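Side-chain contacts in prophage Lp1 protein 11 (Lactobacillus plantarum WCFS1, PDB 3B7H), which probably binds DNA through a Cro/C1-type helix-turn-helix domain, as phage repressors and related prophage regulators do: residues Ala30-Gln34 and Ser35-Ala39; Arg54-Cys57 and Gly58-Ile62; Glu10-Met13 and Glu14-Gln18. All coordinates share one frame; numbering follows the deposited sequence.

Contact 1 (Ala30-Gln34 and Ser35-Ala39)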
ATOM      1  N   ALA A  30      16.105   7.282   1.484  1.00 42.51           N
ATOM      2  CA  ALA A  30      14.990   6.976   0.598  1.00 43.18           C
ATOM      3  C   ALA A  30      14.613   8.187  -0.233  1.00 43.94           C
ATOM      4  O   ALA A  30      13.783   8.102  -1.135  1.00 44.25           O
ATOM      5  CB  ALA A  30      13.782   6.504   1.394  1.00 42.65           C
ATOM      6  N   GLY A  31      15.203   9.327   0.086  1.00 44.73           N
ATOM      7  CA  GLY A  31      14.900  10.552  -0.611  1.00 45.23           C
ATOM      8  C   GLY A  31      13.519  11.135  -0.381  1.00 45.68           C
ATOM      9  O   GLY A  31      13.030  11.851  -1.231  1.00 45.96           O
ATOM     10  N   LEU A  32      12.863  10.878   0.743  1.00 46.41           N
ATOM     11  CA  LEU A  32      11.651  11.662   0.979  1.00 46.86           C
ATOM     12  C   LEU A  32      11.957  12.859   1.861  1.00 47.10           C
ATOM     13  O   LEU A  32      12.958  12.908   2.595  1.00 46.77           O
ATOM     14  CB  LEU A  32      10.445  10.857   1.477  1.00 47.61           C
ATOM     15  CG  LEU A  32      10.567   9.648   2.400  1.00 48.69           C
ATOM     16  CD1 LEU A  32      11.098   8.413   1.699  1.00 47.16           C
ATOM     17  CD2 LEU A  32      11.431  10.053   3.572  1.00 51.15           C
ATOM     18  N   ASN A  33      11.106  13.857   1.756  1.00 47.25           N
ATOM     19  CA  ASN A  33      11.348  15.066   2.508  1.00 47.15           C
ATOM     20  C   ASN A  33      10.537  14.994   3.775  1.00 46.84           C
ATOM     21  O   ASN A  33       9.612  14.160   3.897  1.00 46.56           O
ATOM     22  CB  ASN A  33      11.074  16.337   1.682  1.00 47.78           C
ATOM     23  CG  ASN A  33       9.620  16.484   1.287  1.00 49.29           C
ATOM     24  OD1 ASN A  33       8.784  15.653   1.646  1.00 51.93           O
ATOM     25  ND2 ASN A  33       9.307  17.548   0.550  1.00 51.47           N
ATOM     26  N   GLN A  34      10.912  15.878   4.701  1.00 46.16           N
ATOM     27  CA  GLN A  34      10.394  15.910   6.066  1.00 45.21           C
ATOM     28  C   GLN A  34       8.871  15.999   6.086  1.00 44.06           C
ATOM     29  O   GLN A  34       8.201  15.391   6.920  1.00 43.40           O
ATOM     30  CB  GLN A  34      11.011  17.111   6.805  1.00 46.01           C
ATOM     31  CG  GLN A  34      10.977  17.049   8.329  1.00 47.38           C
ATOM     32  CD  GLN A  34      11.656  15.795   8.875  1.00 49.86           C
ATOM     33  OE1 GLN A  34      12.731  15.396   8.401  1.00 50.59           O
ATOM     34  NE2 GLN A  34      11.015  15.157   9.864  1.00 51.39           N
ATOM     35  N   SER A  35       8.326  16.766   5.151  1.00 42.75           N
ATOM     36  CA  SER A  35       6.881  16.880   5.022  1.00 41.70           C
ATOM     37  C   SER A  35       6.219  15.500   4.818  1.00 39.83           C
ATOM     38  O   SER A  35       5.206  15.203   5.456  1.00 38.15           O
ATOM     39  CB  SER A  35       6.528  17.880   3.894  1.00 41.76           C
ATOM     40  OG  SER A  35       6.897  17.385   2.617  1.00 42.36           O
ATOM     41  N   THR A  36       6.822  14.661   3.973  1.00 38.74           N
ATOM     42  CA  THR A  36       6.285  13.334   3.697  1.00 38.87           C
ATOM     43  C   THR A  36       6.434  12.428   4.924  1.00 38.56           C
ATOM     44  O   THR A  36       5.515  11.680   5.276  1.00 37.83           O
ATOM     45  CB  THR A  36       6.987  12.647   2.499  1.00 39.07           C
ATOM     46  OG1 THR A  36       6.901  13.464   1.315  1.00 37.15           O
ATOM     47  CG2 THR A  36       6.336  11.282   2.238  1.00 38.62           C
ATOM     48  N   VAL A  37       7.605  12.508   5.558  1.00 38.75           N
ATOM     49  CA  VAL A  37       7.897  11.810   6.818  1.00 38.75           C
ATOM     50  C   VAL A  37       6.879  12.217   7.902  1.00 38.64           C
ATOM     51  O   VAL A  37       6.234  11.383   8.509  1.00 38.81           O
ATOM     52  CB  VAL A  37       9.346  12.167   7.311  1.00 38.82           C
ATOM     53  CG1 VAL A  37       9.549  11.797   8.786  1.00 39.52           C
ATOM     54  CG2 VAL A  37      10.395  11.525   6.437  1.00 38.33           C
ATOM     55  N   ASN A  38       6.726  13.517   8.118  1.00 38.77           N
ATOM     56  CA  ASN A  38       5.777  14.012   9.105  1.00 39.09           C
ATOM     57  C   ASN A  38       4.349  13.504   8.844  1.00 38.64           C
ATOM     58  O   ASN A  38       3.652  13.102   9.775  1.00 36.30           O
ATOM     59  CB  ASN A  38       5.827  15.564   9.177  1.00 39.45           C
ATOM     60  CG  ASN A  38       7.146  16.101   9.798  1.00 40.02           C
ATOM     61  OD1 ASN A  38       7.831  15.390  10.548  1.00 40.91           O
ATOM     62  ND2 ASN A  38       7.497  17.357   9.475  1.00 38.90           N
ATOM     63  N   ALA A  39       3.941  13.518   7.569  1.00 39.44           N
ATOM     64  CA  ALA A  39       2.586  13.084   7.155  1.00 40.40           C
ATOM     65  C   ALA A  39       2.312  11.618   7.514  1.00 40.69           C
ATOM     66  O   ALA A  39       1.276  11.267   8.098  1.00 39.92           O
ATOM     67  CB  ALA A  39       2.390  13.310   5.669  1.00 40.03           C
TER
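Three donors converge on the side-chain amide of Asn33, all at its oxygen. Ser35 OG sits above the carbonyl plane, 2.7 Å from Asn33 OD1 and 48° out of that plane. Thr36 OG1 comes closer to the plane, only tilted from it, and ends 2.9 Å from Asn33 OD1. The third is backbone: Thr36 N donates to Asn33 OD1 over 3.2 Å, a capping bond to Asn33, which stands at the N-cap of helix 34-41. Its CG is tucked between its own N and carbonyl carbon (chi1 65°), and this turns the amide back over the first turn. The second pair of flat groups is Gln34 and Asn38, whose amide planes stand 62° apart. Gln34 NE2 reaches Asn38 OD1 at 3.3 Å from above the Asn38 carbonyl plane; a bend at chi2 of Gln34 brings its end round to meet the next turn.

The backbone follows suit, with Val37 N bonded to Asn33 O and Asn38 N to Gln34 O. On the inner side, Leu32 CD2 presses on Val37 CG2 at 3.4 Å, tighter than a usual methyl contact, and both side chains lean on Ala27 of helix 23-30. Just upstream, Gly31 closes that helix with a Schellman motif. Gly31-Asn33 make the turn between helices 23-30 and 34-41; in a Cro/C1-type domain these would form the helix-turn-helix, the second in the place of the recognition helix, consistent with a DNA-facing role. The three donors hold the Asn33 amide in its rotation, oxygen rather than nitrogen turned to the helix start, where it satisfies a backbone N-H.

Contact 2 (Arg54-Cys57 and Gly58-Ile62)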
ATOM      1  N   ARG A  54       7.081   1.620  -0.694  1.00 26.85           N
ATOM      2  CA  ARG A  54       8.037   0.958  -1.586  1.00 27.39           C
ATOM      3  C   ARG A  54       9.426   1.552  -1.460  1.00 26.97           C
ATOM      4  O   ARG A  54      10.415   0.830  -1.387  1.00 26.55           O
ATOM      5  CB  ARG A  54       7.554   1.020  -3.031  1.00 27.49           C
ATOM      6  CG  ARG A  54       8.557   0.422  -4.017  1.00 28.20           C
ATOM      7  CD  ARG A  54       8.124   0.453  -5.466  1.00 31.56           C
ATOM      8  NE  ARG A  54       7.705   1.786  -5.905  1.00 36.49           N
ATOM      9  CZ  ARG A  54       8.521   2.823  -6.152  1.00 38.51           C
ATOM     10  NH1 ARG A  54       9.844   2.743  -5.963  1.00 38.83           N
ATOM     11  NH2 ARG A  54       7.998   3.975  -6.595  1.00 39.16           N
ATOM     12  N   LYS A  55       9.502   2.879  -1.442  1.00 27.92           N
ATOM     13  CA  LYS A  55      10.784   3.573  -1.358  1.00 28.75           C
ATOM     14  C   LYS A  55      11.510   3.268  -0.038  1.00 28.74           C
ATOM     15  O   LYS A  55      12.711   3.016  -0.030  1.00 29.04           O
ATOM     16  CB  LYS A  55      10.589   5.102  -1.508  1.00 29.73           C
ATOM     17  CG  LYS A  55      10.184   5.559  -2.935  1.00 30.01           C
ATOM     18  CD  LYS A  55       9.824   7.050  -3.007  1.00 31.11           C
ATOM     19  CE  LYS A  55       9.721   7.516  -4.464  1.00 33.19           C
ATOM     20  NZ  LYS A  55       9.160   8.919  -4.593  1.00 36.19           N
ATOM     21  N   VAL A  56      10.783   3.321   1.078  1.00 28.85           N
ATOM     22  CA  VAL A  56      11.356   2.970   2.380  1.00 28.33           C
ATOM     23  C   VAL A  56      11.813   1.512   2.421  1.00 28.08           C
ATOM     24  O   VAL A  56      12.872   1.196   2.953  1.00 28.26           O
ATOM     25  CB  VAL A  56      10.363   3.210   3.506  1.00 28.21           C
ATOM     26  CG1 VAL A  56      10.905   2.589   4.777  1.00 29.23           C
ATOM     27  CG2 VAL A  56      10.154   4.688   3.684  1.00 26.99           C
ATOM     28  N   CYS A  57      11.009   0.627   1.838  1.00 28.12           N
ATOM     29  CA  CYS A  57      11.351  -0.796   1.779  1.00 28.19           C
ATOM     30  C   CYS A  57      12.665  -0.988   1.054  1.00 28.28           C
ATOM     31  O   CYS A  57      13.498  -1.784   1.464  1.00 28.20           O
ATOM     32  CB  CYS A  57      10.220  -1.601   1.129  1.00 27.68           C
ATOM     33  SG  CYS A  57       8.850  -1.873   2.245  1.00 26.09           S
ATOM     34  N   GLY A  58      12.869  -0.216  -0.002  1.00 29.52           N
ATOM     35  CA  GLY A  58      14.107  -0.284  -0.757  1.00 30.31           C
ATOM     36  C   GLY A  58      15.295   0.016   0.132  1.00 31.29           C
ATOM     37  O   GLY A  58      16.311  -0.693   0.107  1.00 32.34           O
ATOM     38  N   THR A  59      15.158   1.068   0.926  1.00 32.24           N
ATOM     39  CA  THR A  59      16.197   1.511   1.857  1.00 32.12           C
ATOM     40  C   THR A  59      16.443   0.475   2.936  1.00 31.99           C
ATOM     41  O   THR A  59      17.577   0.277   3.376  1.00 32.31           O
ATOM     42  CB  THR A  59      15.791   2.825   2.545  1.00 32.93           C
ATOM     43  OG1 THR A  59      15.662   3.851   1.559  1.00 35.25           O
ATOM     44  CG2 THR A  59      16.817   3.242   3.569  1.00 32.45           C
ATOM     45  N   LEU A  60      15.365  -0.173   3.362  1.00 31.26           N
ATOM     46  CA  LEU A  60      15.437  -1.212   4.372  1.00 29.82           C
ATOM     47  C   LEU A  60      15.940  -2.551   3.845  1.00 29.60           C
ATOM     48  O   LEU A  60      16.290  -3.415   4.648  1.00 28.71           O
ATOM     49  CB  LEU A  60      14.074  -1.401   5.007  1.00 29.40           C
ATOM     50  CG  LEU A  60      13.644  -0.275   5.939  1.00 29.50           C
ATOM     51  CD1 LEU A  60      12.282  -0.620   6.461  1.00 29.45           C
ATOM     52  CD2 LEU A  60      14.623  -0.089   7.099  1.00 29.62           C
ATOM     53  N   GLY A  61      15.980  -2.727   2.512  1.00 28.56           N
ATOM     54  CA  GLY A  61      16.388  -3.996   1.901  1.00 28.25           C
ATOM     55  C   GLY A  61      15.334  -5.095   2.004  1.00 27.80           C
ATOM     56  O   GLY A  61      15.650  -6.275   1.996  1.00 27.74           O
ATOM     57  N   ILE A  62      14.072  -4.705   2.115  1.00 27.26           N
ATOM     58  CA  ILE A  62      12.986  -5.662   2.179  1.00 26.67           C
ATOM     59  C   ILE A  62      12.033  -5.389   1.032  1.00 25.81           C
ATOM     60  O   ILE A  62      12.005  -4.279   0.503  1.00 26.71           O
ATOM     61  CB  ILE A  62      12.209  -5.576   3.512  1.00 26.46           C
ATOM     62  CG1 ILE A  62      11.566  -4.212   3.709  1.00 27.24           C
ATOM     63  CG2 ILE A  62      13.126  -5.853   4.703  1.00 28.90           C
ATOM     64  CD1 ILE A  62      10.771  -4.121   5.007  1.00 28.30           C
TER
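Cys57 and Ile62 meet where helix 50-60 ends: Cys57 SG lies 3.9 Å from Ile62 CG1 and about as far from its CD1. The CG1 branch of Ile62 is placed between its own N and carbonyl carbon (chi1 61°), which brings it back alongside the sulfur. On the neighbouring flank of the helix, Val56 and Leu60 run side by side, pointing the same way, with Val56 CG1 3.9 Å from Leu60 CD1. CG of Leu60 also rests on Val56 O, the oxygen that accepts the bond from Leu60 N.

Behind these side chains the backbone sets the spacing. Gly58 N binds Arg54 O and Thr59 N binds Lys55 O, in regular helical fashion. The pattern changes at Cys57 O, which takes a bond of 3.0 Å from Ile62 N. Gly61, with phi at 74°, is the first residue to leave the helix; its positive phi, the bond from Ile62 N to Cys57 O and that from Gly61 N to Gly58 O make a Schellman motif. The bond from Ile62 N brings the chain back over the helix end, next to Cys57.

Further out, Val56 and Leu60 pack on Leu12 of helix 4-18, within the helical bundle of the Cro/C1-type domain, while Cys57 faces Val64 and Phe67 of the short helix that follows. Leu60 O accepts a hydrogen bond from Gln19 NE2. Arg54, a turn before the helix end, points away from these contacts to the second subunit, where its NE forms a salt bridge with Asp4 of that chain.

Contact 3 (Glu10-Met13 and Glu14-Gln18)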
ATOM      1  N   GLU A  10       3.647   2.608  12.339  1.00 22.64           N
ATOM      2  CA  GLU A  10       4.147   1.915  13.513  1.00 23.35           C
ATOM      3  C   GLU A  10       4.988   0.705  13.121  1.00 22.40           C
ATOM      4  O   GLU A  10       6.023   0.437  13.738  1.00 22.74           O
ATOM      5  CB  GLU A  10       3.018   1.502  14.456  1.00 23.62           C
ATOM      6  CG  GLU A  10       2.499   2.694  15.213  1.00 27.38           C
ATOM      7  CD  GLU A  10       1.246   2.438  16.071  1.00 28.56           C
ATOM      8  OE1 GLU A  10       0.931   1.254  16.356  1.00 35.26           O
ATOM      9  OE2 GLU A  10       0.599   3.468  16.457  1.00 37.06           O
ATOM     10  N   HIS A  11       4.572  -0.019  12.090  1.00 22.12           N
ATOM     11  CA  HIS A  11       5.345  -1.181  11.650  1.00 21.90           C
ATOM     12  C   HIS A  11       6.687  -0.739  11.093  1.00 22.29           C
ATOM     13  O   HIS A  11       7.740  -1.329  11.373  1.00 22.17           O
ATOM     14  CB  HIS A  11       4.581  -1.965  10.569  1.00 22.25           C
ATOM     15  CG  HIS A  11       5.226  -3.257  10.216  1.00 21.02           C
ATOM     16  ND1 HIS A  11       5.454  -4.243  11.146  1.00 20.59           N
ATOM     17  CD2 HIS A  11       5.724  -3.715   9.048  1.00 20.74           C
ATOM     18  CE1 HIS A  11       6.051  -5.263  10.560  1.00 20.96           C
ATOM     19  NE2 HIS A  11       6.217  -4.969   9.285  1.00 21.45           N
ATOM     20  N   LEU A  12       6.623   0.292  10.279  1.00 23.41           N
ATOM     21  CA  LEU A  12       7.798   0.868   9.690  1.00 24.87           C
ATOM     22  C   LEU A  12       8.788   1.311  10.766  1.00 25.44           C
ATOM     23  O   LEU A  12       9.967   0.991  10.683  1.00 26.16           O
ATOM     24  CB  LEU A  12       7.411   2.013   8.774  1.00 24.97           C
ATOM     25  CG  LEU A  12       8.623   2.801   8.305  1.00 25.62           C
ATOM     26  CD1 LEU A  12       9.583   1.900   7.527  1.00 27.43           C
ATOM     27  CD2 LEU A  12       8.137   3.937   7.472  1.00 27.84           C
ATOM     28  N   MET A  13       8.317   1.987  11.805  1.00 25.77           N
ATOM     29  CA  MET A  13       9.187   2.387  12.892  1.00 26.28           C
ATOM     30  C   MET A  13       9.791   1.181  13.607  1.00 26.79           C
ATOM     31  O   MET A  13      10.950   1.211  13.963  1.00 26.82           O
ATOM     32  CB  MET A  13       8.422   3.291  13.881  1.00 26.78           C
ATOM     33  CG  MET A  13       9.267   3.882  15.009  1.00 26.57           C
ATOM     34  SD  MET A  13      10.694   4.839  14.460  1.00 26.31           S
ATOM     35  CE  MET A  13       9.982   5.669  13.110  1.00 27.01           C
ATOM     36  N   GLU A  14       9.037   0.111  13.799  1.00 27.02           N
ATOM     37  CA  GLU A  14       9.615  -1.102  14.356  1.00 28.53           C
ATOM     38  C   GLU A  14      10.750  -1.653  13.514  1.00 27.23           C
ATOM     39  O   GLU A  14      11.766  -2.050  14.047  1.00 27.05           O
ATOM     40  CB  GLU A  14       8.606  -2.214  14.450  1.00 29.21           C
ATOM     41  CG  GLU A  14       7.471  -2.054  15.436  1.00 34.24           C
ATOM     42  CD  GLU A  14       6.489  -3.261  15.372  1.00 35.76           C
ATOM     43  OE1 GLU A  14       6.728  -4.169  14.506  1.00 45.52           O
ATOM     44  OE2 GLU A  14       5.518  -3.312  16.204  1.00 43.34           O
ATOM     45  N   LEU A  15      10.550  -1.733  12.207  1.00 26.51           N
ATOM     46  CA  LEU A  15      11.581  -2.235  11.304  1.00 27.19           C
ATOM     47  C   LEU A  15      12.819  -1.345  11.219  1.00 27.82           C
ATOM     48  O   LEU A  15      13.938  -1.851  11.164  1.00 27.90           O
ATOM     49  CB  LEU A  15      11.040  -2.446   9.893  1.00 26.13           C
ATOM     50  CG  LEU A  15       9.947  -3.484   9.660  1.00 24.75           C
ATOM     51  CD1 LEU A  15       9.543  -3.474   8.191  1.00 22.94           C
ATOM     52  CD2 LEU A  15      10.377  -4.870  10.105  1.00 25.24           C
ATOM     53  N   ILE A  16      12.615  -0.040  11.141  1.00 28.69           N
ATOM     54  CA  ILE A  16      13.705   0.946  11.162  1.00 29.46           C
ATOM     55  C   ILE A  16      14.544   0.781  12.419  1.00 30.58           C
ATOM     56  O   ILE A  16      15.782   0.741  12.369  1.00 30.22           O
ATOM     57  CB  ILE A  16      13.134   2.368  11.147  1.00 28.93           C
ATOM     58  CG1 ILE A  16      12.621   2.725   9.763  1.00 29.79           C
ATOM     59  CG2 ILE A  16      14.169   3.413  11.562  1.00 30.20           C
ATOM     60  CD1 ILE A  16      11.953   4.126   9.676  1.00 28.94           C
ATOM     61  N   THR A  17      13.858   0.677  13.549  1.00 32.29           N
ATOM     62  CA  THR A  17      14.497   0.548  14.856  1.00 33.28           C
ATOM     63  C   THR A  17      15.293  -0.759  14.986  1.00 35.12           C
ATOM     64  O   THR A  17      16.413  -0.778  15.522  1.00 35.48           O
ATOM     65  CB  THR A  17      13.434   0.654  15.972  1.00 33.16           C
ATOM     66  OG1 THR A  17      12.810   1.935  15.878  1.00 33.18           O
ATOM     67  CG2 THR A  17      14.052   0.535  17.345  1.00 33.13           C
ATOM     68  N   GLN A  18      14.724  -1.847  14.487  1.00 35.78           N
ATOM     69  CA  GLN A  18      15.460  -3.121  14.423  1.00 37.49           C
ATOM     70  C   GLN A  18      16.735  -3.029  13.578  1.00 37.21           C
ATOM     71  O   GLN A  18      17.691  -3.715  13.863  1.00 37.67           O
ATOM     72  CB  GLN A  18      14.554  -4.259  13.926  1.00 37.56           C
ATOM     73  CG  GLN A  18      13.446  -4.612  14.926  1.00 40.29           C
ATOM     74  CD  GLN A  18      12.492  -5.701  14.437  1.00 41.81           C
ATOM     75  OE1 GLN A  18      12.619  -6.224  13.305  1.00 45.02           O
ATOM     76  NE2 GLN A  18      11.519  -6.061  15.306  1.00 48.11           N
TER
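His11 meets Leu15, one turn on, with the end of its ring. From CB, the CG of His11 is anti to the backbone N (chi1 -172°), which sends the ring out from the helix, leaning toward the next turn. CD2 of the ring then comes to 3.9 Å from Leu15 CD1, and NE2 to 3.8 Å from the same methyl. Leu15 CG lies over one face, 4.0 Å above the plane and offset toward the rim. ND1 approaches Glu14 OE1 at 3.6 Å, too long to count as a bond, with ring and carboxylate planes 63° apart. Outside the helix the ring stacks on Phe70 and meets Phe67 edge-to-face, so aromatic neighbours share in holding it.

On the buried side Leu12 and Ile16 pack at a slant: Leu12 CG is 3.8 Å from Ile16 CD1, and Leu12 CD1 rests against both CG1 and CD1 of Ile16. Met13, bent at chi2 and chi3, turns its CE back toward Ile16 CD1 and its sulfur toward Thr17.

Met13 O is gripped twice. Thr17 OG1 bonds to Met13 O at 2.8 Å and Thr17 N at 3.0 Å, the two reaching it from opposite faces of the carbonyl plane. The hydroxyl is thus satisfied by its own helix, a turn back. Leu12 also reaches Met40 of helix 34-41, and Ile16 packs against Ile23 and Val26. Residues 10-18 are the second half of helix 4-18, amphipathic here with its apolar side turned into the bundle, as expected of the first helix of a Cro/C1-type helix-turn-helix domain.

How the contacts relate
Contact 1 lies at the surface, whereas contacts 2 and 3 are partly buried and contribute to the core. The latter two join directly: Ile62 CD1 of contact 2 lies 3.5 Å from Leu15 CD1 of contact 3, and Leu60 meets both Leu12 and Leu15. Contact 1 reaches contact 2 through Ala30 CB on Thr59 OG1, but stays about 8 Å from contact 3 at the nearest atoms. Their chemistry follows their places. Helix 34-41 starts with an amide cap and polar side-chain bonds; helix 50-60 ends on a Schellman turn like the one at Gly31; the last turns of helix 4-18 pair apolar side chains one turn apart, with one histidine ring and a threonine hydroxyl bonded back to the backbone.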